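Local coordinates for protein phosphoglycerol transferase GacH (Streptococcus pyogenes MGAS5005, PDB 6DGM) that probably transfers sn-glycerol-1-phosphate onto a streptococcal rhamnose polysaccharide, through a manganese-binding domain of the sulfatase and alkaline phosphatase type, at residues 301-306 / 319-323; 264-268 / 314-318; 308-313 / 336-342; 74-80 / 290-296. All blocks are in the same frame, centred on the assembly; numbering follows the deposited sequence.

Contact 1: residues 301-306 / 319-323; sequences NEKKNH and FEHTD. With CA (calcium ion), chain E.
Two histidine bonds, His306 to Glu320 and His321 to Asn301, tie loop 301-306 to the last turn of helix 314-321, which ends in a Schellman motif beside the calcium site of this sulfatase-family domain. Asp323, at positive phi (57°), turns the chain off the helix while its N still bonds back to Glu320 O. There its OD1 binds the calcium ion at 2.4 Å, sharing the metal with Asp31 O and three waters.

Glu320 reaches the loop because CG stands anti to the backbone N (chi1 -175°) and the chain beyond stays extended. Its OE1 takes the N-H of His306 NE2 at 2.6 Å on the syn lone pair. The oxygen lies near the imidazole plane, against which the carboxylate is twisted by 41°. So close a carboxylate would tend to favour a protonated, positively charged ring in this buried place. Lys304 suits this partly exposed place: its aliphatic chain crosses the same carboxylate, CG lying 3.7 Å from Glu320 OE1, and NZ reaches Glu320 OE2 through a water.

His321 meets the loop with its ring edge. NE2 donates in the ring plane to Asn301 OD1 at 2.8 Å, and CE1 sits 3.2 Å from Glu302 O. ND1 bonds to Thr76 OG1. A water above one face of this ring accepts from Glu302 N and donates to His321 O, at 2.9 Å each.

Contact 2: residues 264-268 / 314-318; sequences TVVFY and FTAAL
Phe314, in the first turn of helix 314-321, reaches across to Val266 and Tyr268 of strand 263-269. Its CB starts 4.0 Å from Val266 CG1. The same methyl then lies over one face of the phenyl ring, nearest to Phe314 CG at 3.7 Å and almost as near to CD2, which makes a CH-pi contact offset toward the rim. CD1 stays under the same methyl, and CE1 turns to Ile309 CD1. Farther out, Phe314 CE2 stands 3.4 Å above the face of the Tyr268 ring, against Tyr268 CG, and CZ ends 3.6 Å from Tyr268 CB. The two rings are inclined at 52°, their centroids 5.0 Å apart, an oblique pairing. Tyr268 offers its ring to that corner because CG sits between the backbone N and the carbonyl carbon (chi1 69°).

One helical turn on, Leu318 points the same way as Phe314 and its CD1 fills the next place. It meets Thr264 CG2 at 3.5 Å and Val266 CG2 at 4.2 Å. Thr264 fits here by its divided character: the methyl faces the helix, and OG1 bonds to Ser297 OG. Val266, branched at CB, serves both helix residues, one methyl for each.

Phe267, on the other face of the strand, meets Phe294. A helix laid roughly antiparallel (146°) over a central strand, through residues four apart in the helix and every second residue of the strand, is the layered alpha/beta packing of the alkaline phosphatase-like fold.

Contact 3: residues 308-313 / 336-342; sequences LINSSD and VLNKASV
The backbones of Ile309 and Val342 approach to 6.1 Å between CA atoms, and those of Asp313 and Leu337 to 5.6 Å. Segment 308-313 begins in a short strand and takes helical angles at residues 311-313. Segment 336-342 is the end of helix 328-339 and the chain that runs on from it. In the turn, Asp313 N bonds to Asn310 O at 3.0 Å, and Asp313 OD2 in return accepts from Asn310 N at 2.9 Å.

The same OD2 also takes the hydroxyl hydrogen of Ser341 OG, at 2.6 Å. Ser341 comes in on the syn side of the carboxylate, whereas Asn310 N meets the anti side, 30° out of the plane. Two donors thus grip one buried oxygen and fix the rotation of the carboxylate. Aspartate suits the place because its short chain serves its own turn and the facing segment together. Ser341 OG is directed at it by standing anti to its own backbone N (chi1 -168°).

Apolar groups fill the flanks. Leu337 CD1 touches both Ile309 CG2, at 3.8 Å, and Asp313 CB, at 3.9 Å. Val342 lies against the strand, CG2 resting 3.7 Å from Ile309 C and CG1 packing against the side chain of Asn310.

Around this junction, Ile309 pairs with Leu79 and Gln81 of strand 77-81, helix 89-98 covers Ser311 and Ser312, and helix 349-365 packs on Val336 and Ala340.

Contact 4: residues 74-80 / 290-296; sequences STTAGLM and LTDYFIW
Thr75 OG1 donates to Ile295 O at 2.7 Å, at one end of an antiparallel strand pair whose backbone bonds carry most of the polar contact. Ile295 N bonds to Thr76 O at 2.9 Å. Gly78 with Tyr293 and Met80 with Thr291 follow as hydrogen-bonded pairs, each with two bonds, the shortest being Met80 N to Thr291 O at 2.8 Å. Ala77 with Phe294 and Leu79 with Asp292 are the non-hydrogen-bonded pairs. The Thr75 hydroxyl stands anti to its backbone N (chi1 -167°), which turns it to the carbonyl of Ile295.

Tyr293 carries much of the packing. With CG between its own N and carbonyl carbon (chi1 86°), its ring folds back over the neighbouring strand, Gly78 N lying 3.3 Å above one face, close to CE2. Ala77 CA makes a CH-pi contact 4.2 Å from the centroid. Glycine suits position 78 because a CB there would press tightly on the ring at CE2. Tyr293 OH carries on to His306 O.

On the face with Tyr293, Met80 and Thr291 run side by side, Met80 CE 3.4 Å from Thr291 OG1, which itself bonds to Gly269 O. On the face of Ala77 and Phe294 their CB atoms meet at 3.7 Å.

Main-chain bonds therefore set the register, while Tyr293 on one face and Phe294 on the other supply packing; buried Asp292 has its charge met by Lys72 and Arg54, which probably offsets the cost of burying it.

From the N terminus, segment 74-80 waits longest for its partner: contact 4 closes at 290-296, after 209 residues. Contact 2 opens inside that span at 264-268 and closes beyond it at 314-318, so the two cross. Contact 1 (301-306 with 319-323) and contact 3 (308-313 with 336-342) each open after contact 4 has closed; both cross contact 2 and cross each other. Contact 4 joins neighbouring strands of the central sheet, and Ile309 N bonding to Leu79 O adds the edge strand of contact 3. Helix 314-321 serves contacts 1 and 2, laying loop 301-306 and strand 263-269 against one element. Leu337 of contact 3 packs on Ala317, bringing helix 328-339 onto it.

Contact 1: residues 301-306 / 319-323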
loop_
_atom_site.group_PDB
_atom_site.type_symbol
_atom_site.label_atom_id
_atom_site.label_comp_id
_atom_site.label_asym_id
_atom_site.label_seq_id
_atom_site.Cartn_x
_atom_site.Cartn_y
_atom_site.Cartn_z
ATOM N N ASN A 301 9.606 10.046 -14.711
ATOM C CA ASN A 301 8.306 9.583 -14.248
ATOM C C ASN A 301 7.233 10.003 -15.231
ATOM O O ASN A 301 7.188 11.168 -15.642
ATOM C CB ASN A 301 7.960 10.163 -12.875
ATOM C CG ASN A 301 8.614 9.407 -11.762
ATOM O OD1 ASN A 301 8.475 8.179 -11.665
ATOM N ND2 ASN A 301 9.359 10.115 -10.927
ATOM N N GLU A 302 6.406 9.047 -15.631
ATOM C CA GLU A 302 5.120 9.366 -16.213
ATOM C C GLU A 302 4.160 9.758 -15.092
ATOM O O GLU A 302 4.455 9.610 -13.900
ATOM C CB GLU A 302 4.556 8.156 -16.953
ATOM C CG GLU A 302 5.385 7.721 -18.151
ATOM C CD GLU A 302 5.215 8.637 -19.346
ATOM O OE1 GLU A 302 4.059 8.985 -19.670
ATOM O OE2 GLU A 302 6.238 9.012 -19.960
ATOM N N LYS A 303 3.003 10.281 -15.476
ATOM C CA LYS A 303 1.939 10.586 -14.523
ATOM C C LYS A 303 0.677 9.958 -15.111
ATOM O O LYS A 303 0.004 10.563 -15.954
ATOM C CB LYS A 303 1.795 12.082 -14.282
ATOM C CG LYS A 303 0.825 12.415 -13.168
ATOM C CD LYS A 303 1.018 13.822 -12.629
ATOM C CE LYS A 303 -0.112 14.172 -11.666
ATOM N NZ LYS A 303 -0.235 13.226 -10.532
ATOM N N LYS A 304 0.386 8.730 -14.687
ATOM C CA LYS A 304 -0.812 8.033 -15.122
ATOM C C LYS A 304 -2.008 8.547 -14.326
ATOM O O LYS A 304 -1.880 8.944 -13.166
ATOM C CB LYS A 304 -0.657 6.529 -14.884
ATOM C CG LYS A 304 0.593 5.903 -15.506
ATOM C CD LYS A 304 0.497 5.879 -17.019
ATOM C CE LYS A 304 1.722 5.204 -17.645
ATOM N NZ LYS A 304 1.609 5.106 -19.125
ATOM N N ASN A 305 -3.174 8.537 -14.959
ATOM C CA ASN A 305 -4.370 9.148 -14.382
ATOM C C ASN A 305 -5.094 8.109 -13.539
ATOM O O ASN A 305 -5.835 7.274 -14.068
ATOM C CB ASN A 305 -5.269 9.666 -15.502
ATOM C CG ASN A 305 -6.522 10.346 -14.977
ATOM O OD1 ASN A 305 -6.525 10.904 -13.884
ATOM N ND2 ASN A 305 -7.586 10.307 -15.759
ATOM N N HIS A 306 -4.895 8.174 -12.220
ATOM C CA HIS A 306 -5.555 7.278 -11.269
ATOM C C HIS A 306 -5.889 8.073 -10.015
ATOM O O HIS A 306 -5.266 7.902 -8.959
ATOM C CB HIS A 306 -4.648 6.096 -10.921
ATOM C CG HIS A 306 -4.385 5.183 -12.075
ATOM N ND1 HIS A 306 -5.386 4.469 -12.702
ATOM C CD2 HIS A 306 -3.240 4.885 -12.733
ATOM C CE1 HIS A 306 -4.863 3.756 -13.686
ATOM N NE2 HIS A 306 -3.564 3.994 -13.728
ATOM N N PHE A 319 3.117 -1.871 -12.063
ATOM C CA PHE A 319 3.482 -2.416 -13.366
ATOM C C PHE A 319 3.230 -1.399 -14.471
ATOM O O PHE A 319 4.053 -1.241 -15.382
ATOM C CB PHE A 319 2.696 -3.695 -13.651
ATOM C CG PHE A 319 3.301 -4.945 -13.053
ATOM C CD1 PHE A 319 3.146 -5.242 -11.711
ATOM C CD2 PHE A 319 4.004 -5.834 -13.847
ATOM C CE1 PHE A 319 3.694 -6.406 -11.174
ATOM C CE2 PHE A 319 4.560 -6.978 -13.319
ATOM C CZ PHE A 319 4.412 -7.272 -11.986
ATOM N N GLU A 320 2.090 -0.704 -14.420
ATOM C CA GLU A 320 1.799 0.281 -15.457
ATOM C C GLU A 320 2.791 1.437 -15.403
ATOM O O GLU A 320 3.305 1.882 -16.440
ATOM C CB GLU A 320 0.373 0.800 -15.306
ATOM C CG GLU A 320 -0.028 1.741 -16.417
ATOM C CD GLU A 320 -1.314 2.464 -16.131
ATOM O OE1 GLU A 320 -1.517 2.903 -14.966
ATOM O OE2 GLU A 320 -2.120 2.594 -17.065
ATOM N N HIS A 321 3.060 1.951 -14.200
ATOM C CA HIS A 321 3.937 3.111 -14.070
ATOM C C HIS A 321 5.334 2.801 -14.589
ATOM O O HIS A 321 5.951 3.629 -15.266
ATOM C CB HIS A 321 3.992 3.584 -12.606
ATOM C CG HIS A 321 4.849 4.787 -12.406
ATOM N ND1 HIS A 321 4.417 6.059 -12.709
ATOM C CD2 HIS A 321 6.128 4.911 -11.983
ATOM C CE1 HIS A 321 5.396 6.920 -12.480
ATOM N NE2 HIS A 321 6.443 6.249 -12.032
ATOM N N THR A 322 5.844 1.608 -14.291
ATOM C CA THR A 322 7.162 1.199 -14.727
ATOM C C THR A 322 7.169 0.543 -16.105
ATOM O O THR A 322 8.236 0.112 -16.550
ATOM C CB THR A 322 7.783 0.229 -13.722
ATOM O OG1 THR A 322 7.002 -0.967 -13.638
ATOM C CG2 THR A 322 7.883 0.882 -12.354
ATOM N N ASP A 323 6.017 0.444 -16.774
ATOM C CA ASP A 323 5.914 -0.162 -18.113
ATOM C C ASP A 323 6.430 -1.602 -18.127
ATOM O O ASP A 323 7.099 -2.039 -19.069
ATOM C CB ASP A 323 6.618 0.696 -19.170
ATOM C CG ASP A 323 6.041 0.503 -20.556
ATOM O OD1 ASP A 323 4.798 0.441 -20.673
ATOM O OD2 ASP A 323 6.830 0.436 -21.518
HETATM CA CA CA E . 4.162 1.264 -22.853
HETATM O O HOH W 1 7.143 6.292 -15.259
HETATM O O HOH W 2 -1.038 3.241 -19.615
HETATM O O HOH W 3 6.157 0.851 -24.238
HETATM O O HOH W 4 1.777 0.177 -22.250
HETATM O O HOH W 5 3.185 2.442 -25.113
#

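Contact 2: residues 264-268 / 314-318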
loop_
_atom_site.group_PDB
_atom_site.type_symbol
_atom_site.label_atom_id
_atom_site.label_comp_id
_atom_site.label_asym_id
_atom_site.label_seq_id
_atom_site.Cartn_x
_atom_site.Cartn_y
_atom_site.Cartn_z
ATOM N N THR A 264 11.619 2.189 -7.685
ATOM C CA THR A 264 10.282 2.784 -7.632
ATOM C C THR A 264 9.722 2.619 -6.228
ATOM O O THR A 264 9.865 1.559 -5.620
ATOM C CB THR A 264 9.347 2.181 -8.691
ATOM O OG1 THR A 264 9.858 2.473 -9.999
ATOM C CG2 THR A 264 7.949 2.779 -8.604
ATOM N N VAL A 265 9.133 3.693 -5.716
ATOM C CA VAL A 265 8.525 3.740 -4.391
ATOM C C VAL A 265 7.016 3.864 -4.563
ATOM O O VAL A 265 6.533 4.752 -5.279
ATOM C CB VAL A 265 9.047 4.938 -3.580
ATOM C CG1 VAL A 265 8.368 4.999 -2.221
ATOM C CG2 VAL A 265 10.576 4.894 -3.424
ATOM N N VAL A 266 6.276 2.983 -3.895
ATOM C CA VAL A 266 4.834 3.108 -3.728
ATOM C C VAL A 266 4.626 3.605 -2.301
ATOM O O VAL A 266 4.880 2.873 -1.346
ATOM C CB VAL A 266 4.116 1.774 -3.954
ATOM C CG1 VAL A 266 2.617 1.945 -3.762
ATOM C CG2 VAL A 266 4.426 1.205 -5.343
ATOM N N PHE A 267 4.209 4.858 -2.155
ATOM C CA PHE A 267 4.117 5.540 -0.870
ATOM C C PHE A 267 2.652 5.837 -0.607
ATOM O O PHE A 267 1.973 6.395 -1.466
ATOM C CB PHE A 267 4.890 6.862 -0.974
ATOM C CG PHE A 267 4.923 7.658 0.292
ATOM C CD1 PHE A 267 3.873 8.503 0.611
ATOM C CD2 PHE A 267 6.012 7.584 1.147
ATOM C CE1 PHE A 267 3.891 9.250 1.773
ATOM C CE2 PHE A 267 6.036 8.343 2.324
ATOM C CZ PHE A 267 4.967 9.173 2.625
ATOM N N TYR A 268 2.168 5.505 0.593
ATOM C CA TYR A 268 0.756 5.715 0.869
ATOM C C TYR A 268 0.516 5.778 2.369
ATOM O O TYR A 268 1.208 5.120 3.150
ATOM C CB TYR A 268 -0.124 4.606 0.247
ATOM C CG TYR A 268 0.043 3.248 0.902
ATOM C CD1 TYR A 268 1.143 2.445 0.622
ATOM C CD2 TYR A 268 -0.915 2.764 1.796
ATOM C CE1 TYR A 268 1.291 1.203 1.211
ATOM C CE2 TYR A 268 -0.773 1.518 2.395
ATOM C CZ TYR A 268 0.321 0.746 2.094
ATOM O OH TYR A 268 0.440 -0.489 2.687
ATOM N N PHE A 314 -2.331 -1.263 -6.004
ATOM C CA PHE A 314 -1.014 -0.657 -6.148
ATOM C C PHE A 314 -0.114 -1.458 -7.081
ATOM O O PHE A 314 0.624 -0.871 -7.875
ATOM C CB PHE A 314 -0.331 -0.479 -4.798
ATOM C CG PHE A 314 -0.858 0.686 -3.985
ATOM C CD1 PHE A 314 -1.385 1.823 -4.578
ATOM C CD2 PHE A 314 -0.815 0.634 -2.617
ATOM C CE1 PHE A 314 -1.862 2.877 -3.791
ATOM C CE2 PHE A 314 -1.288 1.675 -1.833
ATOM C CZ PHE A 314 -1.795 2.793 -2.414
ATOM N N THR A 315 -0.144 -2.792 -6.999
ATOM C CA THR A 315 0.769 -3.579 -7.826
ATOM C C THR A 315 0.459 -3.411 -9.311
ATOM O O THR A 315 1.363 -3.212 -10.120
ATOM C CB THR A 315 0.765 -5.051 -7.425
ATOM O OG1 THR A 315 1.116 -5.156 -6.051
ATOM C CG2 THR A 315 1.811 -5.850 -8.246
ATOM N N ALA A 316 -0.809 -3.479 -9.694
ATOM C CA ALA A 316 -1.137 -3.229 -11.093
ATOM C C ALA A 316 -0.699 -1.831 -11.510
ATOM O O ALA A 316 -0.187 -1.628 -12.620
ATOM C CB ALA A 316 -2.627 -3.417 -11.330
ATOM N N ALA A 317 -0.891 -0.853 -10.628
ATOM C CA ALA A 317 -0.472 0.501 -10.955
ATOM C C ALA A 317 1.039 0.606 -11.052
ATOM O O ALA A 317 1.556 1.393 -11.853
ATOM C CB ALA A 317 -1.018 1.483 -9.932
ATOM N N LEU A 318 1.756 -0.184 -10.251
ATOM C CA LEU A 318 3.215 -0.192 -10.303
ATOM C C LEU A 318 3.706 -0.759 -11.626
ATOM O O LEU A 318 4.636 -0.221 -12.243
ATOM C CB LEU A 318 3.762 -1.011 -9.128
ATOM C CG LEU A 318 5.232 -1.431 -9.194
ATOM C CD1 LEU A 318 6.103 -0.223 -8.887
ATOM C CD2 LEU A 318 5.541 -2.574 -8.257
#

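Contact 3: residues 308-313 / 336-342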
loop_
_atom_site.group_PDB
_atom_site.type_symbol
_atom_site.label_atom_id
_atom_site.label_comp_id
_atom_site.label_asym_id
_atom_site.label_seq_id
_atom_site.Cartn_x
_atom_site.Cartn_y
_atom_site.Cartn_z
ATOM N N LEU A 308 -8.215 8.052 -7.790
ATOM C CA LEU A 308 -8.779 7.373 -6.628
ATOM C C LEU A 308 -8.677 5.879 -6.899
ATOM O O LEU A 308 -9.326 5.360 -7.819
ATOM C CB LEU A 308 -10.234 7.788 -6.428
ATOM C CG LEU A 308 -11.048 7.008 -5.398
ATOM C CD1 LEU A 308 -10.368 7.011 -4.065
ATOM C CD2 LEU A 308 -12.447 7.590 -5.300
ATOM N N ILE A 309 -7.873 5.187 -6.094
ATOM C CA ILE A 309 -7.693 3.750 -6.228
ATOM C C ILE A 309 -7.720 3.131 -4.837
ATOM O O ILE A 309 -7.789 3.824 -3.822
ATOM C CB ILE A 309 -6.404 3.381 -6.979
ATOM C CG1 ILE A 309 -5.163 3.819 -6.203
ATOM C CG2 ILE A 309 -6.421 4.006 -8.397
ATOM C CD1 ILE A 309 -3.865 3.514 -6.956
ATOM N N ASN A 310 -7.689 1.807 -4.808
ATOM C CA ASN A 310 -7.679 1.039 -3.573
ATOM C C ASN A 310 -6.268 0.549 -3.296
ATOM O O ASN A 310 -5.433 0.469 -4.196
ATOM C CB ASN A 310 -8.578 -0.183 -3.765
ATOM C CG ASN A 310 -9.216 -0.645 -2.481
ATOM O OD1 ASN A 310 -9.715 0.163 -1.689
ATOM N ND2 ASN A 310 -9.210 -1.959 -2.261
ATOM N N SER A 311 -6.014 0.185 -2.033
ATOM C CA SER A 311 -4.700 -0.355 -1.681
ATOM C C SER A 311 -4.367 -1.602 -2.501
ATOM O O SER A 311 -3.200 -1.844 -2.834
ATOM C CB SER A 311 -4.633 -0.676 -0.184
ATOM O OG SER A 311 -5.593 -1.650 0.237
ATOM N N SER A 312 -5.379 -2.405 -2.832
ATOM C CA SER A 312 -5.176 -3.628 -3.591
ATOM C C SER A 312 -4.755 -3.367 -5.029
ATOM O O SER A 312 -4.296 -4.296 -5.697
ATOM C CB SER A 312 -6.465 -4.458 -3.566
ATOM O OG SER A 312 -7.548 -3.683 -4.036
ATOM N N ASP A 313 -4.905 -2.135 -5.518
ATOM C CA ASP A 313 -4.582 -1.774 -6.884
ATOM C C ASP A 313 -3.122 -1.382 -7.083
ATOM O O ASP A 313 -2.718 -1.150 -8.221
ATOM C CB ASP A 313 -5.423 -0.560 -7.321
ATOM C CG ASP A 313 -6.897 -0.863 -7.484
ATOM O OD1 ASP A 313 -7.249 -1.967 -7.962
ATOM O OD2 ASP A 313 -7.705 0.029 -7.127
ATOM N N VAL A 336 -9.052 -4.483 -13.306
ATOM C CA VAL A 336 -9.675 -3.982 -12.080
ATOM C C VAL A 336 -9.275 -2.532 -11.836
ATOM O O VAL A 336 -10.128 -1.663 -11.620
ATOM C CB VAL A 336 -9.333 -4.880 -10.878
ATOM C CG1 VAL A 336 -9.864 -4.276 -9.576
ATOM C CG2 VAL A 336 -9.885 -6.297 -11.102
ATOM N N LEU A 337 -7.968 -2.257 -11.861
ATOM C CA LEU A 337 -7.476 -0.899 -11.629
ATOM C C LEU A 337 -8.193 0.100 -12.528
ATOM O O LEU A 337 -8.665 1.144 -12.067
ATOM C CB LEU A 337 -5.965 -0.850 -11.888
ATOM C CG LEU A 337 -5.300 0.518 -12.085
ATOM C CD1 LEU A 337 -5.263 1.301 -10.766
ATOM C CD2 LEU A 337 -3.875 0.332 -12.636
ATOM N N ASN A 338 -8.312 -0.219 -13.813
ATOM C CA ASN A 338 -8.815 0.748 -14.772
ATOM C C ASN A 338 -10.330 0.783 -14.868
ATOM O O ASN A 338 -10.893 1.846 -15.155
ATOM C CB ASN A 338 -8.230 0.459 -16.160
ATOM C CG ASN A 338 -6.766 0.854 -16.262
ATOM O OD1 ASN A 338 -6.343 1.847 -15.667
ATOM N ND2 ASN A 338 -5.987 0.084 -17.023
ATOM N N LYS A 339 -11.009 -0.347 -14.667
ATOM C CA LYS A 339 -12.423 -0.415 -14.999
ATOM C C LYS A 339 -13.339 -0.917 -13.894
ATOM O O LYS A 339 -14.562 -0.887 -14.088
ATOM C CB LYS A 339 -12.643 -1.305 -16.231
ATOM C CG LYS A 339 -11.803 -0.926 -17.441
ATOM C CD LYS A 339 -11.998 -1.926 -18.565
ATOM C CE LYS A 339 -10.991 -1.714 -19.681
ATOM N NZ LYS A 339 -11.157 -2.726 -20.763
ATOM N N ALA A 340 -12.817 -1.397 -12.765
ATOM C CA ALA A 340 -13.705 -2.057 -11.820
ATOM C C ALA A 340 -13.325 -1.816 -10.370
ATOM O O ALA A 340 -13.677 -2.625 -9.503
ATOM C CB ALA A 340 -13.789 -3.568 -12.126
ATOM N N SER A 341 -12.658 -0.701 -10.065
ATOM C CA SER A 341 -12.242 -0.489 -8.690
ATOM C C SER A 341 -13.120 0.537 -7.959
ATOM O O SER A 341 -14.243 0.850 -8.384
ATOM C CB SER A 341 -10.760 -0.091 -8.654
ATOM O OG SER A 341 -10.269 -0.140 -7.322
ATOM N N VAL A 342 -12.610 1.067 -6.848
ATOM C CA VAL A 342 -13.428 1.824 -5.906
ATOM C C VAL A 342 -13.862 3.185 -6.414
ATOM O O VAL A 342 -14.718 3.822 -5.784
ATOM C CB VAL A 342 -12.683 1.970 -4.565
ATOM C CG1 VAL A 342 -12.447 0.617 -3.945
ATOM C CG2 VAL A 342 -11.370 2.704 -4.753
#

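Contact 4: residues 74-80 / 290-296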
loop_
_atom_site.group_PDB
_atom_site.type_symbol
_atom_site.label_atom_id
_atom_site.label_comp_id
_atom_site.label_asym_id
_atom_site.label_seq_id
_atom_site.Cartn_x
_atom_site.Cartn_y
_atom_site.Cartn_z
ATOM N N SER A 74 4.120 15.505 -9.643
ATOM C CA SER A 74 5.177 15.173 -10.590
ATOM C C SER A 74 5.105 13.746 -11.107
ATOM O O SER A 74 5.872 13.386 -12.005
ATOM C CB SER A 74 6.557 15.342 -9.931
ATOM O OG SER A 74 6.842 14.288 -8.997
ATOM N N THR A 75 4.227 12.924 -10.562
ATOM C CA THR A 75 4.251 11.506 -10.874
ATOM C C THR A 75 2.857 10.947 -10.641
ATOM O O THR A 75 1.970 11.637 -10.136
ATOM C CB THR A 75 5.293 10.780 -10.013
ATOM O OG1 THR A 75 5.504 9.470 -10.545
ATOM C CG2 THR A 75 4.855 10.696 -8.553
ATOM N N THR A 76 2.681 9.689 -11.011
ATOM C CA THR A 76 1.417 9.008 -10.756
ATOM C C THR A 76 1.078 9.094 -9.280
ATOM O O THR A 76 1.877 8.711 -8.425
ATOM C CB THR A 76 1.548 7.547 -11.189
ATOM O OG1 THR A 76 1.903 7.513 -12.574
ATOM C CG2 THR A 76 0.251 6.773 -10.955
ATOM N N ALA A 77 -0.109 9.611 -8.973
ATOM C CA ALA A 77 -0.437 9.899 -7.582
ATOM C C ALA A 77 -1.911 10.251 -7.473
ATOM O O ALA A 77 -2.565 10.582 -8.465
ATOM C CB ALA A 77 0.403 11.061 -7.041
ATOM N N GLY A 78 -2.417 10.204 -6.248
ATOM C CA GLY A 78 -3.799 10.547 -6.025
ATOM C C GLY A 78 -4.242 10.218 -4.620
ATOM O O GLY A 78 -3.482 10.370 -3.659
ATOM N N LEU A 79 -5.478 9.746 -4.510
ATOM C CA LEU A 79 -6.056 9.329 -3.251
ATOM C C LEU A 79 -6.244 7.817 -3.251
ATOM O O LEU A 79 -6.559 7.215 -4.282
ATOM C CB LEU A 79 -7.416 9.997 -3.036
ATOM C CG LEU A 79 -7.398 11.521 -3.113
ATOM C CD1 LEU A 79 -8.799 12.078 -2.939
ATOM C CD2 LEU A 79 -6.479 12.096 -2.063
ATOM N N MET A 80 -6.042 7.225 -2.081
ATOM C CA MET A 80 -6.286 5.813 -1.847
ATOM C C MET A 80 -7.481 5.669 -0.916
ATOM O O MET A 80 -7.528 6.305 0.147
ATOM C CB MET A 80 -5.074 5.175 -1.169
ATOM C CG MET A 80 -5.158 3.667 -1.069
ATOM S SD MET A 80 -4.134 3.017 0.251
ATOM C CE MET A 80 -5.155 3.381 1.685
ATOM N N LEU A 290 -10.020 8.529 2.856
ATOM C CA LEU A 290 -9.209 8.827 1.681
ATOM C C LEU A 290 -7.851 9.375 2.109
ATOM O O LEU A 290 -7.751 10.515 2.583
ATOM C CB LEU A 290 -9.929 9.809 0.756
ATOM C CG LEU A 290 -11.181 9.254 0.077
ATOM C CD1 LEU A 290 -11.940 10.348 -0.634
ATOM C CD2 LEU A 290 -10.799 8.133 -0.898
ATOM N N THR A 291 -6.803 8.581 1.886
ATOM C CA THR A 291 -5.433 8.981 2.172
ATOM C C THR A 291 -4.709 9.334 0.872
ATOM O O THR A 291 -5.236 9.172 -0.231
ATOM C CB THR A 291 -4.688 7.843 2.871
ATOM O OG1 THR A 291 -4.520 6.759 1.937
ATOM C CG2 THR A 291 -5.443 7.338 4.088
ATOM N N ASP A 292 -3.465 9.799 1.016
ATOM C CA ASP A 292 -2.611 10.148 -0.121
ATOM C C ASP A 292 -1.740 8.981 -0.551
ATOM O O ASP A 292 -1.283 8.197 0.279
ATOM C CB ASP A 292 -1.708 11.318 0.278
ATOM C CG ASP A 292 -2.501 12.538 0.676
ATOM O OD1 ASP A 292 -2.885 12.637 1.873
ATOM O OD2 ASP A 292 -2.773 13.383 -0.219
ATOM N N TYR A 293 -1.509 8.873 -1.857
ATOM C CA TYR A 293 -0.521 7.933 -2.364
ATOM C C TYR A 293 0.241 8.558 -3.530
ATOM O O TYR A 293 -0.245 9.459 -4.219
ATOM C CB TYR A 293 -1.137 6.591 -2.820
ATOM C CG TYR A 293 -1.645 6.614 -4.255
ATOM C CD1 TYR A 293 -0.805 6.268 -5.308
ATOM C CD2 TYR A 293 -2.949 7.012 -4.562
ATOM C CE1 TYR A 293 -1.241 6.320 -6.610
ATOM C CE2 TYR A 293 -3.392 7.067 -5.872
ATOM C CZ TYR A 293 -2.535 6.711 -6.891
ATOM O OH TYR A 293 -2.938 6.747 -8.205
ATOM N N PHE A 294 1.447 8.048 -3.750
ATOM C CA PHE A 294 2.177 8.318 -4.980
ATOM C C PHE A 294 3.012 7.101 -5.356
ATOM O O PHE A 294 3.345 6.258 -4.517
ATOM C CB PHE A 294 3.017 9.608 -4.925
ATOM C CG PHE A 294 4.168 9.596 -3.943
ATOM C CD1 PHE A 294 5.329 8.910 -4.224
ATOM C CD2 PHE A 294 4.104 10.335 -2.767
ATOM C CE1 PHE A 294 6.393 8.912 -3.348
ATOM C CE2 PHE A 294 5.177 10.359 -1.888
ATOM C CZ PHE A 294 6.326 9.652 -2.182
ATOM N N ILE A 295 3.337 7.022 -6.643
ATOM C CA ILE A 295 4.184 5.979 -7.199
ATOM C C ILE A 295 5.277 6.729 -7.950
ATOM O O ILE A 295 4.996 7.383 -8.958
ATOM C CB ILE A 295 3.409 5.030 -8.122
ATOM C CG1 ILE A 295 2.271 4.347 -7.345
ATOM C CG2 ILE A 295 4.358 3.989 -8.687
ATOM C CD1 ILE A 295 1.405 3.384 -8.170
ATOM N N TRP A 296 6.503 6.702 -7.412
ATOM C CA TRP A 296 7.593 7.560 -7.866
ATOM C C TRP A 296 8.816 6.704 -8.156
ATOM O O TRP A 296 9.223 5.905 -7.306
ATOM C CB TRP A 296 7.943 8.565 -6.761
ATOM C CG TRP A 296 9.118 9.477 -7.034
ATOM C CD1 TRP A 296 9.067 10.728 -7.556
ATOM C CD2 TRP A 296 10.503 9.207 -6.774
ATOM N NE1 TRP A 296 10.326 11.260 -7.643
ATOM C CE2 TRP A 296 11.229 10.345 -7.172
ATOM C CE3 TRP A 296 11.197 8.111 -6.259
ATOM C CZ2 TRP A 296 12.623 10.428 -7.058
ATOM C CZ3 TRP A 296 12.571 8.191 -6.138
ATOM C CH2 TRP A 296 13.273 9.345 -6.530
#